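Local coordinates for plasmid pRiA4b Orf3-like domain-containing protein (Methanosarcina mazei, PDB 2I1S) that is of unknown function but belongs to the family of plasmid pRiA4b ORF-3-like proteins and has helices packed on a largely antiparallel mixed sheet, at residues A[27-30]-A[31-34]; A[88-91]-A[92-96]; A[36-39]-A[40-44]. All coordinates share one frame; numbering follows the deposited sequence.

Contact 1 of 3, residues A[27-30]-A[31-34]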
ATOM      1  N   GLN A  27      11.303  -0.362   3.673  1.00 32.14           N
ATOM      2  CA  GLN A  27      12.382   0.531   3.217  1.00 31.86           C
ATOM      3  C   GLN A  27      12.684   0.295   1.729  1.00 32.32           C
ATOM      4  O   GLN A  27      12.872  -0.848   1.287  1.00 32.34           O
ATOM      5  CB  GLN A  27      13.618   0.368   4.076  1.00 31.35           C
ATOM      6  CG  GLN A  27      13.378   0.590   5.577  1.00 32.03           C
ATOM      7  CD  GLN A  27      14.602   0.262   6.397  1.00 34.23           C
ATOM      8  OE1 GLN A  27      15.708   0.234   5.857  1.00 36.55           O
ATOM      9  NE2 GLN A  27      14.426   0.019   7.707  1.00 33.15           N
ATOM     10  N   VAL A  28      12.721   1.364   0.945  1.00 32.44           N
ATOM     11  CA  VAL A  28      12.959   1.205  -0.498  1.00 33.46           C
ATOM     12  C   VAL A  28      14.224   1.953  -0.983  1.00 33.84           C
ATOM     13  O   VAL A  28      14.581   2.963  -0.399  1.00 34.01           O
ATOM     14  CB  VAL A  28      11.698   1.613  -1.346  1.00 32.59           C
ATOM     15  CG1 VAL A  28      10.553   0.674  -1.066  1.00 33.22           C
ATOM     16  CG2 VAL A  28      11.284   3.044  -1.070  1.00 32.70           C
ATOM     17  N   PRO A  29      14.906   1.438  -2.042  1.00 34.36           N
ATOM     18  CA  PRO A  29      15.987   2.218  -2.632  1.00 34.61           C
ATOM     19  C   PRO A  29      15.511   3.612  -3.016  1.00 35.30           C
ATOM     20  O   PRO A  29      14.383   3.772  -3.540  1.00 35.39           O
ATOM     21  CB  PRO A  29      16.364   1.413  -3.898  1.00 34.60           C
ATOM     22  CG  PRO A  29      16.017  -0.002  -3.552  1.00 34.12           C
ATOM     23  CD  PRO A  29      14.757   0.125  -2.712  1.00 34.35           C
ATOM     24  N   GLU A  30      16.360   4.603  -2.751  1.00 35.47           N
ATOM     25  CA  GLU A  30      16.068   5.991  -3.089  1.00 36.57           C
ATOM     26  C   GLU A  30      15.840   6.208  -4.597  1.00 37.07           C
ATOM     27  O   GLU A  30      15.074   7.084  -4.979  1.00 37.60           O
ATOM     28  CB  GLU A  30      17.161   6.938  -2.535  1.00 36.11           C
ATOM     29  CG  GLU A  30      18.559   6.748  -3.168  1.00 37.38           C
ATOM     30  CD  GLU A  30      19.589   7.799  -2.732  1.00 36.59           C
ATOM     31  OE1 GLU A  30      19.183   8.882  -2.237  1.00 36.71           O
ATOM     32  OE2 GLU A  30      20.807   7.529  -2.895  1.00 37.16           O
ATOM     33  N   ASN A  31      16.472   5.393  -5.449  1.00 37.64           N
ATOM     34  CA  ASN A  31      16.356   5.567  -6.903  1.00 37.98           C
ATOM     35  C   ASN A  31      15.110   4.900  -7.542  1.00 37.46           C
ATOM     36  O   ASN A  31      14.967   4.818  -8.784  1.00 37.29           O
ATOM     37  CB  ASN A  31      17.665   5.156  -7.607  1.00 38.18           C
ATOM     38  CG  ASN A  31      17.917   3.643  -7.561  1.00 40.92           C
ATOM     39  OD1 ASN A  31      17.318   2.905  -6.750  1.00 43.81           O
ATOM     40  ND2 ASN A  31      18.815   3.174  -8.434  1.00 41.88           N
ATOM     41  N   TYR A  32      14.229   4.427  -6.681  1.00 36.95           N
ATOM     42  CA  TYR A  32      12.976   3.798  -7.074  1.00 36.89           C
ATOM     43  C   TYR A  32      12.073   4.731  -7.839  1.00 36.82           C
ATOM     44  O   TYR A  32      11.990   5.917  -7.513  1.00 37.00           O
ATOM     45  CB  TYR A  32      12.230   3.291  -5.838  1.00 37.14           C
ATOM     46  CG  TYR A  32      12.230   1.779  -5.691  1.00 36.39           C
ATOM     47  CD1 TYR A  32      13.260   1.000  -6.225  1.00 36.06           C
ATOM     48  CD2 TYR A  32      11.205   1.139  -4.995  1.00 34.48           C
ATOM     49  CE1 TYR A  32      13.245  -0.377  -6.099  1.00 36.40           C
ATOM     50  CE2 TYR A  32      11.183  -0.217  -4.857  1.00 34.37           C
ATOM     51  CZ  TYR A  32      12.200  -0.976  -5.396  1.00 37.48           C
ATOM     52  OH  TYR A  32      12.144  -2.354  -5.259  1.00 39.00           O
ATOM     53  N   THR A  33      11.429   4.183  -8.880  1.00 36.61           N
ATOM     54  CA  THR A  33      10.405   4.890  -9.624  1.00 36.33           C
ATOM     55  C   THR A  33       9.088   4.648  -8.889  1.00 36.74           C
ATOM     56  O   THR A  33       9.034   3.847  -7.944  1.00 37.69           O
ATOM     57  CB  THR A  33      10.300   4.398 -11.086  1.00 36.06           C
ATOM     58  OG1 THR A  33       9.877   3.026 -11.111  1.00 37.30           O
ATOM     59  CG2 THR A  33      11.631   4.507 -11.803  1.00 34.03           C
ATOM     60  N   PHE A  34       8.028   5.345  -9.296  1.00 36.75           N
ATOM     61  CA  PHE A  34       6.697   5.036  -8.789  1.00 36.25           C
ATOM     62  C   PHE A  34       6.203   3.644  -9.198  1.00 36.54           C
ATOM     63  O   PHE A  34       5.486   3.019  -8.435  1.00 37.80           O
ATOM     64  CB  PHE A  34       5.706   6.164  -9.097  1.00 35.41           C
ATOM     65  CG  PHE A  34       5.883   7.357  -8.190  1.00 34.87           C
ATOM     66  CD1 PHE A  34       5.033   7.558  -7.104  1.00 34.11           C
ATOM     67  CD2 PHE A  34       6.941   8.235  -8.375  1.00 32.52           C
ATOM     68  CE1 PHE A  34       5.220   8.656  -6.239  1.00 35.29           C
ATOM     69  CE2 PHE A  34       7.135   9.321  -7.512  1.00 34.25           C
ATOM     70  CZ  PHE A  34       6.274   9.539  -6.448  1.00 32.77           C
TER

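Contact 2 of 3, residues A[88-91]-A[92-96]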
ATOM      1  N   ALA A  88       8.720   8.892 -13.381  1.00 42.58           N
ATOM      2  CA  ALA A  88       8.704   9.617 -12.106  1.00 42.56           C
ATOM      3  C   ALA A  88       9.516   8.862 -11.058  1.00 43.45           C
ATOM      4  O   ALA A  88       9.296   7.655 -10.825  1.00 43.61           O
ATOM      5  CB  ALA A  88       7.296   9.825 -11.644  1.00 41.71           C
ATOM      6  N   LYS A  89      10.477   9.564 -10.459  1.00 43.75           N
ATOM      7  CA  LYS A  89      11.349   8.986  -9.445  1.00 44.16           C
ATOM      8  C   LYS A  89      10.871   9.419  -8.059  1.00 43.95           C
ATOM      9  O   LYS A  89      10.470  10.562  -7.893  1.00 44.59           O
ATOM     10  CB  LYS A  89      12.785   9.462  -9.685  1.00 44.36           C
ATOM     11  CG  LYS A  89      13.462   8.860 -10.932  1.00 45.87           C
ATOM     12  CD  LYS A  89      13.898   7.394 -10.678  1.00 47.07           C
ATOM     13  CE  LYS A  89      15.227   7.005 -11.384  1.00 47.55           C
ATOM     14  NZ  LYS A  89      15.019   6.297 -12.697  1.00 45.47           N
ATOM     15  N   LEU A  90      10.908   8.528  -7.067  1.00 43.71           N
ATOM     16  CA  LEU A  90      10.548   8.916  -5.683  1.00 43.25           C
ATOM     17  C   LEU A  90      11.341  10.117  -5.198  1.00 43.22           C
ATOM     18  O   LEU A  90      10.774  11.030  -4.575  1.00 43.60           O
ATOM     19  CB  LEU A  90      10.757   7.770  -4.688  1.00 43.20           C
ATOM     20  CG  LEU A  90       9.974   6.479  -4.918  1.00 42.06           C
ATOM     21  CD1 LEU A  90      10.168   5.530  -3.721  1.00 40.53           C
ATOM     22  CD2 LEU A  90       8.520   6.758  -5.170  1.00 40.37           C
ATOM     23  N   SER A  91      12.643  10.099  -5.510  1.00 43.00           N
ATOM     24  CA  SER A  91      13.625  11.131  -5.150  1.00 42.52           C
ATOM     25  C   SER A  91      13.363  12.514  -5.751  1.00 42.66           C
ATOM     26  O   SER A  91      13.934  13.502  -5.306  1.00 42.09           O
ATOM     27  CB  SER A  91      15.041  10.666  -5.519  1.00 42.43           C
ATOM     28  OG  SER A  91      15.287  10.732  -6.919  1.00 41.38           O
ATOM     29  N   ASP A  92      12.508  12.575  -6.764  1.00 43.02           N
ATOM     30  CA  ASP A  92      12.068  13.846  -7.325  1.00 43.30           C
ATOM     31  C   ASP A  92      10.866  14.440  -6.580  1.00 43.17           C
ATOM     32  O   ASP A  92      10.575  15.635  -6.729  1.00 42.97           O
ATOM     33  CB  ASP A  92      11.732  13.662  -8.798  1.00 43.79           C
ATOM     34  CG  ASP A  92      12.986  13.534  -9.670  1.00 45.77           C
ATOM     35  OD1 ASP A  92      14.007  14.210  -9.371  1.00 44.77           O
ATOM     36  OD2 ASP A  92      12.942  12.748 -10.650  1.00 48.09           O
ATOM     37  N   TYR A  93      10.190  13.611  -5.775  1.00 42.81           N
ATOM     38  CA  TYR A  93       8.957  14.003  -5.081  1.00 42.92           C
ATOM     39  C   TYR A  93       9.019  14.003  -3.552  1.00 43.58           C
ATOM     40  O   TYR A  93       8.630  14.987  -2.912  1.00 44.05           O
ATOM     41  CB  TYR A  93       7.798  13.116  -5.514  1.00 42.56           C
ATOM     42  CG  TYR A  93       7.217  13.474  -6.858  1.00 41.49           C
ATOM     43  CD1 TYR A  93       6.171  14.372  -6.957  1.00 39.75           C
ATOM     44  CD2 TYR A  93       7.697  12.883  -8.020  1.00 42.24           C
ATOM     45  CE1 TYR A  93       5.629  14.698  -8.178  1.00 40.79           C
ATOM     46  CE2 TYR A  93       7.167  13.204  -9.254  1.00 43.14           C
ATOM     47  CZ  TYR A  93       6.133  14.120  -9.335  1.00 41.58           C
ATOM     48  OH  TYR A  93       5.587  14.448 -10.561  1.00 40.32           O
ATOM     49  N   PHE A  94       9.466  12.891  -2.972  1.00 44.05           N
ATOM     50  CA  PHE A  94       9.542  12.759  -1.520  1.00 44.26           C
ATOM     51  C   PHE A  94      10.749  13.499  -0.958  1.00 44.32           C
ATOM     52  O   PHE A  94      11.892  13.286  -1.371  1.00 44.74           O
ATOM     53  CB  PHE A  94       9.609  11.285  -1.085  1.00 44.51           C
ATOM     54  CG  PHE A  94       8.312  10.520  -1.255  1.00 44.65           C
ATOM     55  CD1 PHE A  94       8.059   9.806  -2.428  1.00 44.41           C
ATOM     56  CD2 PHE A  94       7.376  10.461  -0.211  1.00 45.09           C
ATOM     57  CE1 PHE A  94       6.866   9.088  -2.593  1.00 45.21           C
ATOM     58  CE2 PHE A  94       6.197   9.748  -0.351  1.00 45.56           C
ATOM     59  CZ  PHE A  94       5.937   9.048  -1.555  1.00 44.80           C
ATOM     60  N   THR A  95      10.478  14.384  -0.011  1.00 44.33           N
ATOM     61  CA  THR A  95      11.513  14.993   0.796  1.00 44.41           C
ATOM     62  C   THR A  95      10.951  15.030   2.214  1.00 44.78           C
ATOM     63  O   THR A  95       9.820  14.576   2.455  1.00 44.49           O
ATOM     64  CB  THR A  95      11.867  16.429   0.309  1.00 44.55           C
ATOM     65  OG1 THR A  95      11.048  17.397   0.980  1.00 43.86           O
ATOM     66  CG2 THR A  95      11.692  16.556  -1.222  1.00 44.36           C
ATOM     67  N   LEU A  96      11.731  15.569   3.145  1.00 44.78           N
ATOM     68  CA  LEU A  96      11.291  15.697   4.523  1.00 45.24           C
ATOM     69  C   LEU A  96      10.234  16.812   4.739  1.00 45.73           C
ATOM     70  O   LEU A  96       9.442  16.721   5.675  1.00 46.10           O
ATOM     71  CB  LEU A  96      12.497  15.830   5.479  1.00 45.47           C
ATOM     72  CG  LEU A  96      13.591  14.740   5.471  1.00 45.23           C
ATOM     73  CD1 LEU A  96      14.810  15.182   6.290  1.00 44.93           C
ATOM     74  CD2 LEU A  96      13.092  13.357   5.949  1.00 43.69           C
TER
HETATM   75  O   HOH W   1      10.657  12.520 -11.719  1.00 53.39           O

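Contact 3 of 3, residues A[36-39]-A[40-44]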
ATOM      1  N   ASP A  36       8.020   0.891  -9.389  1.00 36.76           N
ATOM      2  CA  ASP A  36       8.695   0.104  -8.359  1.00 37.40           C
ATOM      3  C   ASP A  36       7.975   0.130  -7.020  1.00 37.53           C
ATOM      4  O   ASP A  36       7.842  -0.928  -6.362  1.00 38.53           O
ATOM      5  CB  ASP A  36      10.115   0.643  -8.143  1.00 37.87           C
ATOM      6  CG  ASP A  36      11.061   0.341  -9.294  1.00 37.59           C
ATOM      7  OD1 ASP A  36      10.881  -0.685  -9.988  1.00 40.33           O
ATOM      8  OD2 ASP A  36      12.001   1.134  -9.496  1.00 38.73           O
ATOM      9  N   LEU A  37       7.503   1.322  -6.632  1.00 36.88           N
ATOM     10  CA  LEU A  37       6.718   1.512  -5.409  1.00 35.84           C
ATOM     11  C   LEU A  37       5.316   0.882  -5.478  1.00 35.96           C
ATOM     12  O   LEU A  37       4.866   0.244  -4.511  1.00 35.56           O
ATOM     13  CB  LEU A  37       6.629   3.004  -5.067  1.00 35.97           C
ATOM     14  CG  LEU A  37       5.787   3.420  -3.849  1.00 35.54           C
ATOM     15  CD1 LEU A  37       6.398   2.865  -2.568  1.00 37.51           C
ATOM     16  CD2 LEU A  37       5.552   4.942  -3.732  1.00 34.80           C
ATOM     17  N   HIS A  38       4.615   1.079  -6.598  1.00 35.85           N
ATOM     18  CA  HIS A  38       3.361   0.360  -6.849  1.00 35.80           C
ATOM     19  C   HIS A  38       3.544  -1.122  -6.554  1.00 36.26           C
ATOM     20  O   HIS A  38       2.759  -1.716  -5.807  1.00 37.76           O
ATOM     21  CB  HIS A  38       2.908   0.564  -8.294  1.00 35.31           C
ATOM     22  CG  HIS A  38       1.993  -0.508  -8.804  1.00 34.40           C
ATOM     23  ND1 HIS A  38       0.727  -0.707  -8.300  1.00 34.50           N
ATOM     24  CD2 HIS A  38       2.149  -1.422  -9.795  1.00 35.00           C
ATOM     25  CE1 HIS A  38       0.140  -1.694  -8.955  1.00 34.56           C
ATOM     26  NE2 HIS A  38       0.986  -2.149  -9.862  1.00 36.82           N
ATOM     27  N   LYS A  39       4.599  -1.720  -7.106  1.00 36.11           N
ATOM     28  CA  LYS A  39       4.868  -3.155  -6.892  1.00 35.97           C
ATOM     29  C   LYS A  39       5.172  -3.542  -5.443  1.00 35.43           C
ATOM     30  O   LYS A  39       4.920  -4.673  -5.051  1.00 35.63           O
ATOM     31  CB  LYS A  39       5.971  -3.652  -7.811  1.00 35.11           C
ATOM     32  CG  LYS A  39       5.589  -3.614  -9.254  1.00 37.07           C
ATOM     33  CD  LYS A  39       6.769  -3.964 -10.110  1.00 39.82           C
ATOM     34  CE  LYS A  39       6.382  -3.939 -11.579  1.00 44.10           C
ATOM     35  NZ  LYS A  39       7.613  -3.905 -12.467  1.00 43.51           N
ATOM     36  N   ALA A  40       5.731  -2.622  -4.664  1.00 34.80           N
ATOM     37  CA  ALA A  40       6.096  -2.910  -3.271  1.00 34.37           C
ATOM     38  C   ALA A  40       4.826  -2.868  -2.401  1.00 34.53           C
ATOM     39  O   ALA A  40       4.586  -3.740  -1.556  1.00 34.83           O
ATOM     40  CB  ALA A  40       7.178  -1.923  -2.772  1.00 33.55           C
ATOM     41  N   ILE A  41       4.010  -1.849  -2.639  1.00 34.22           N
ATOM     42  CA  ILE A  41       2.624  -1.817  -2.155  1.00 34.15           C
ATOM     43  C   ILE A  41       1.820  -3.103  -2.452  1.00 33.34           C
ATOM     44  O   ILE A  41       1.203  -3.681  -1.531  1.00 33.18           O
ATOM     45  CB  ILE A  41       1.850  -0.510  -2.630  1.00 33.61           C
ATOM     46  CG1 ILE A  41       2.590   0.755  -2.176  1.00 32.22           C
ATOM     47  CG2 ILE A  41       0.402  -0.505  -2.052  1.00 32.80           C
ATOM     48  CD1 ILE A  41       1.987   2.077  -2.789  1.00 34.94           C
ATOM     49  N   GLN A  42       1.820  -3.557  -3.709  1.00 33.38           N
ATOM     50  CA  GLN A  42       1.088  -4.785  -4.038  1.00 32.93           C
ATOM     51  C   GLN A  42       1.573  -5.963  -3.196  1.00 32.67           C
ATOM     52  O   GLN A  42       0.769  -6.821  -2.785  1.00 32.91           O
ATOM     53  CB  GLN A  42       1.209  -5.152  -5.544  1.00 33.69           C
ATOM     54  CG  GLN A  42       0.489  -4.241  -6.519  1.00 31.05           C
ATOM     55  CD  GLN A  42      -1.004  -4.246  -6.337  1.00 29.09           C
ATOM     56  OE1 GLN A  42      -1.648  -5.247  -6.546  1.00 27.83           O
ATOM     57  NE2 GLN A  42      -1.570  -3.098  -5.984  1.00 31.82           N
ATOM     58  N   ALA A  43       2.888  -5.999  -2.972  1.00 32.06           N
ATOM     59  CA  ALA A  43       3.580  -7.059  -2.248  1.00 32.01           C
ATOM     60  C   ALA A  43       3.224  -7.084  -0.776  1.00 31.99           C
ATOM     61  O   ALA A  43       2.834  -8.136  -0.269  1.00 32.02           O
ATOM     62  CB  ALA A  43       5.085  -6.933  -2.428  1.00 31.87           C
ATOM     63  N   VAL A  44       3.289  -5.925  -0.113  1.00 32.66           N
ATOM     64  CA  VAL A  44       3.022  -5.832   1.344  1.00 32.55           C
ATOM     65  C   VAL A  44       1.571  -6.050   1.703  1.00 32.42           C
ATOM     66  O   VAL A  44       1.275  -6.548   2.809  1.00 32.57           O
ATOM     67  CB  VAL A  44       3.587  -4.531   2.064  1.00 32.77           C
ATOM     68  CG1 VAL A  44       5.046  -4.474   1.946  1.00 31.26           C
ATOM     69  CG2 VAL A  44       2.927  -3.239   1.544  1.00 33.04           C
TER

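Contact 1 of 3, residues A[27-30]-A[31-34]
Pro29 and Tyr32 are the first and last residues of a type I beta turn, by which the chain leaves strand 22-29 and heads for helix 34-44. The turn is closed by Tyr32 N, which gives its hydrogen to Pro29 O over 3.2 Å at 153°; the donor stands well above the carbonyl plane. The turn brings the Tyr32 ring back over Pro29, three residues earlier. Pro29 CD lies over one face of the phenol ring, 3.8 Å from its centroid and 14° off the normal, a CH-pi contact displaced toward the CE1 side. Along the other long side of the ring, Val28 CB comes within 3.7 Å of Tyr32 CD2, and its CG1 branch rests near CE2, the two side chains meeting at about a right angle. Asn31 sends OD1 back to Pro29 CB, 3.4 Å away, because its CG sits between the backbone N and the carbonyl carbon (chi1 70°). The Glu30 carboxylate is engaged elsewhere, OE2 accepting from the backbone N of Lys7 and Glu6. The contact thus joins one backbone hydrogen bond with CH-pi and apolar packing, and the slightly polarised C-H groups of the proline ring suit the electron-rich face of a phenol.

Contact 2 of 3, residues A[88-91]-A[92-96]
Two aromatic rings three and four residues on from Leu90, those of Tyr93 and Phe94, each turn an edge to a backbone carbonyl in this short, weakly bonded helical turn, residues 90-93. Lys89 O lies in the plane of the Tyr93 ring, 3.6 Å from CD2, while Ala88 CB approaches CE2 obliquely; the Phe94 ring takes Leu90 O at its own edge, near CD1. Beyond these segments the Tyr93 ring meets Phe34 with planes at about 85°, and its hydroxyl is hydrogen-bonded to Asp66.

The turn is held by three backbone bonds. Asp92 N reaches Lys89 O from above the carbonyl plane. Leu90 O is gripped twice: Tyr93 N comes from above its plane at 2.9 Å, and Phe94 N, at 2.8 Å, lies nearly along the C=O axis. With CG anti to the carbonyl carbon in both Leu90 (chi1 -60°) and Phe94 (chi1 -72°), their side chains run side by side, Leu90 CD2 3.8 Å from Phe94 CE1. This apolar pair packs on Tyr9 of strand 7-15 and Phe34 of helix 34-44.

On the polar side Asp92 turns back over Lys89, where OD2 touches CB at 3.4 Å and the ammonium end leads away. A water ties the same two residues together, accepting from Lys89 N at 3.2 Å and donating to Asp92 OD2.

Contact 3 of 3, residues A[36-39]-A[40-44]
His38 and Gln42 face each other one turn apart on helix 34-44. Gln42 CB lies 3.8 Å from both His38 O and Lys39 O. Its CG comes next and reaches 3.5 Å from His38 CE1, approaching the imidazole obliquely; a bend at chi2 (-64°) then carries the amide back beside the ring. CD and NE2 stay near CE1, with amide and imidazole planes 33° apart. At the tip NE2 is hydrogen-bonded to Tyr103 OH, a hydroxyl that also pairs with His38 ND1, while OE1 accepts from Asp49 N. His38 NE2 binds the carboxylate of Asp49, so both polar ends of each side chain are satisfied. A leucine at His38 would probably leave Tyr103 and Asp49 each without one mate and the Gln42 amide less firmly positioned. In the backbone, Gln42 N bonds to His38 O at 2.9 Å, in the carbonyl plane, and Ile41 N to Leu37 O with an N-H...O angle of 168°. Leu37 CG and Ile41 CD1 touch more loosely at 4.2 Å. The helix lies against the sheet: Leu37 and Ile41 pack on strands 7-15 and 53-58, Ala40 and Val44 on strand 22-29, and the His38 ring stacks on His53.

The three contacts run from the fold's interior toward its margin. Contact 3 is the buried one, its centre about 7 Å from the centre of the chain, against about 14 Å for contact 1 and 17 Å for contact 2, which are both partly buried. Contacts 1 and 3 are consecutive, since the turn at 29-32 leads into helix 34-44. Contact 2 comes later in the chain yet lies beside contact 1; the two are joined by a probable hydrogen bond between Tyr32 O and Leu90 N, 2.9 Å apart. Leu90 also packs on Leu37 of contact 3. Chemistry follows place: a proline CH-pi contact at the turn; carbonyls at ring edges and a bridging water farther out, in contact 2; and in the helix, buried His38 and Gln42 whose polar atoms find partners on Tyr103 and Asp49.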